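Local coordinates for protein amine Dehydrogenase (Pseudomonas putida, PDB 1JMX) that probably takes part in oxidising amines, as the beta-propeller subunit of an amine dehydrogenase that also carries heme c and is made of three chains, at residues His11-Val16 with Leu23-Val28. Numbering follows the deposited sequence.
Sequences HEYMIV and LHVVDV
Asp27 OD2 takes a bond from each of two waters, one shared with Tyr13 OH and His11 ND1, the other held weakly and shared with Glu12 O at the start of strand 12-18. The first water lies 2.7 Å from Asp27 OD2; the second donates to Glu12 O at 2.6 Å. A first torsion of 180° swings this carboxylate opposite its backbone N and over toward Tyr13, where Asp27 OD2 comes 3.6 Å from Tyr13 CE2, a contact and not a bond, with ring and carboxylate planes 62° apart; Asp27 OD1 turns instead to Ser30. Tyr13 OH has a further partner in the backbone N of Lys8. Tyr13 CD2 rests 3.6 Å from Val25 CG1, and the Tyr13 ring also packs edge-to-face with that of Tyr34. Replacing Tyr13 with an alanine would probably leave Val25 CG1 facing a gap and cost the shared water its phenol partner. These strands form an antiparallel hairpin in the closing blade of what is probably a seven-bladed beta-propeller; C-terminal strand 345-348 pairs with N-terminal strand 12-18, which marks the closure. Hydrogen-bonded pairs alternate with non-hydrogen-bonded ones: Met14 and Val26 bond both ways, Val26 N reaching Met14 O at 2.7 Å, as do Val16 and His24, with His24 N almost straight (177°) to Val16 O. On the Tyr13 face, Ile15 CG2 touches Leu23 CD2 at 4.0 Å. Beyond the bridged pairs, Glu12 CG lies 3.9 Å from Val28 CB, while Glu12 OE2 bonds to the backbone N of Lys304.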
loop_
_atom_site.group_PDB
_atom_site.type_symbol
_atom_site.label_atom_id
_atom_site.label_comp_id
_atom_site.label_asym_id
_atom_site.label_seq_id
_atom_site.Cartn_x
_atom_site.Cartn_y
_atom_site.Cartn_z
ATOM N N HIS B 11 -1.662 -10.943 45.097
ATOM C CA HIS B 11 -1.281 -9.733 44.375
ATOM C C HIS B 11 -1.756 -9.749 42.943
ATOM O O HIS B 11 -1.694 -10.773 42.270
ATOM C CB HIS B 11 0.230 -9.560 44.357
ATOM C CG HIS B 11 0.790 -9.040 45.636
ATOM N ND1 HIS B 11 1.923 -8.261 45.686
ATOM C CD2 HIS B 11 0.390 -9.210 46.915
ATOM C CE1 HIS B 11 2.204 -7.978 46.942
ATOM N NE2 HIS B 11 1.289 -8.544 47.708
ATOM N N GLU B 12 -2.168 -8.580 42.467
ATOM C CA GLU B 12 -2.638 -8.425 41.101
ATOM C C GLU B 12 -1.466 -8.148 40.166
ATOM O O GLU B 12 -0.551 -7.408 40.511
ATOM C CB GLU B 12 -3.653 -7.297 41.031
ATOM C CG GLU B 12 -4.337 -7.180 39.691
ATOM C CD GLU B 12 -5.647 -6.454 39.797
ATOM O OE1 GLU B 12 -5.800 -5.636 40.727
ATOM O OE2 GLU B 12 -6.533 -6.725 38.970
ATOM N N TYR B 13 -1.495 -8.752 38.985
ATOM C CA TYR B 13 -0.425 -8.582 38.014
ATOM C C TYR B 13 -0.965 -8.448 36.610
ATOM O O TYR B 13 -2.120 -8.780 36.340
ATOM C CB TYR B 13 0.537 -9.766 38.064
ATOM C CG TYR B 13 1.307 -9.874 39.358
ATOM C CD1 TYR B 13 0.945 -10.809 40.335
ATOM C CD2 TYR B 13 2.401 -9.052 39.604
ATOM C CE1 TYR B 13 1.660 -10.917 41.521
ATOM C CE2 TYR B 13 3.121 -9.153 40.785
ATOM C CZ TYR B 13 2.746 -10.088 41.739
ATOM O OH TYR B 13 3.473 -10.180 42.900
ATOM N N MET B 14 -0.108 -7.968 35.716
ATOM C CA MET B 14 -0.467 -7.782 34.318
ATOM C C MET B 14 0.695 -8.178 33.433
ATOM O O MET B 14 1.834 -7.792 33.684
ATOM C CB MET B 14 -0.812 -6.319 34.040
ATOM C CG MET B 14 -1.029 -6.000 32.558
ATOM S SD MET B 14 -1.221 -4.226 32.245
ATOM C CE MET B 14 -2.953 -4.101 32.402
ATOM N N ILE B 15 0.417 -8.983 32.416
ATOM C CA ILE B 15 1.470 -9.368 31.497
ATOM C C ILE B 15 1.284 -8.663 30.167
ATOM O O ILE B 15 0.160 -8.431 29.718
ATOM C CB ILE B 15 1.545 -10.880 31.256
ATOM C CG1 ILE B 15 0.229 -11.409 30.684
ATOM C CG2 ILE B 15 1.948 -11.584 32.528
ATOM C CD1 ILE B 15 0.343 -12.827 30.136
ATOM N N VAL B 16 2.407 -8.270 29.581
ATOM C CA VAL B 16 2.430 -7.602 28.290
ATOM C C VAL B 16 3.702 -8.031 27.580
ATOM O O VAL B 16 4.743 -8.204 28.207
ATOM C CB VAL B 16 2.435 -6.036 28.406
ATOM C CG1 VAL B 16 1.109 -5.526 28.922
ATOM C CG2 VAL B 16 3.571 -5.557 29.298
ATOM N N LEU B 23 8.561 -10.544 27.920
ATOM C CA LEU B 23 7.262 -10.728 28.537
ATOM C C LEU B 23 7.531 -10.053 29.866
ATOM O O LEU B 23 8.442 -10.440 30.592
ATOM C CB LEU B 23 6.923 -12.206 28.739
ATOM C CG LEU B 23 5.554 -12.522 29.360
ATOM C CD1 LEU B 23 5.156 -13.946 29.022
ATOM C CD2 LEU B 23 5.568 -12.324 30.879
ATOM N N HIS B 24 6.797 -8.987 30.142
ATOM C CA HIS B 24 6.973 -8.250 31.378
ATOM C C HIS B 24 5.818 -8.463 32.318
ATOM O O HIS B 24 4.676 -8.607 31.892
ATOM C CB HIS B 24 7.100 -6.761 31.084
ATOM C CG HIS B 24 8.208 -6.431 30.140
ATOM N ND1 HIS B 24 7.986 -6.048 28.838
ATOM C CD2 HIS B 24 9.551 -6.444 30.306
ATOM C CE1 HIS B 24 9.145 -5.838 28.241
ATOM N NE2 HIS B 24 10.110 -6.074 29.110
ATOM N N VAL B 25 6.130 -8.506 33.603
ATOM C CA VAL B 25 5.114 -8.658 34.626
ATOM C C VAL B 25 5.010 -7.289 35.288
ATOM O O VAL B 25 6.005 -6.730 35.751
ATOM C CB VAL B 25 5.495 -9.724 35.677
ATOM C CG1 VAL B 25 4.377 -9.870 36.693
ATOM C CG2 VAL B 25 5.756 -11.056 35.002
ATOM N N VAL B 26 3.812 -6.725 35.255
ATOM C CA VAL B 26 3.562 -5.425 35.842
ATOM C C VAL B 26 2.820 -5.599 37.155
ATOM O O VAL B 26 1.811 -6.296 37.225
ATOM C CB VAL B 26 2.729 -4.518 34.889
ATOM C CG1 VAL B 26 2.275 -3.244 35.608
ATOM C CG2 VAL B 26 3.560 -4.149 33.661
ATOM N N ASP B 27 3.385 -5.043 38.216
ATOM C CA ASP B 27 2.744 -5.102 39.505
ATOM C C ASP B 27 1.697 -3.990 39.450
ATOM O O ASP B 27 2.030 -2.806 39.438
ATOM C CB ASP B 27 3.762 -4.848 40.609
ATOM C CG ASP B 27 3.139 -4.893 41.977
ATOM O OD1 ASP B 27 3.019 -3.829 42.620
ATOM O OD2 ASP B 27 2.743 -5.989 42.398
ATOM N N VAL B 28 0.433 -4.386 39.358
ATOM C CA VAL B 28 -0.673 -3.440 39.264
ATOM C C VAL B 28 -0.814 -2.475 40.445
ATOM O O VAL B 28 -1.261 -1.345 40.264
ATOM C CB VAL B 28 -2.002 -4.187 39.017
ATOM C CG1 VAL B 28 -3.191 -3.228 39.037
ATOM C CG2 VAL B 28 -1.938 -4.908 37.683
HETATM O O HOH W 1 4.216 -7.734 43.874
HETATM O O HOH W 2 0.112 -5.774 42.469
#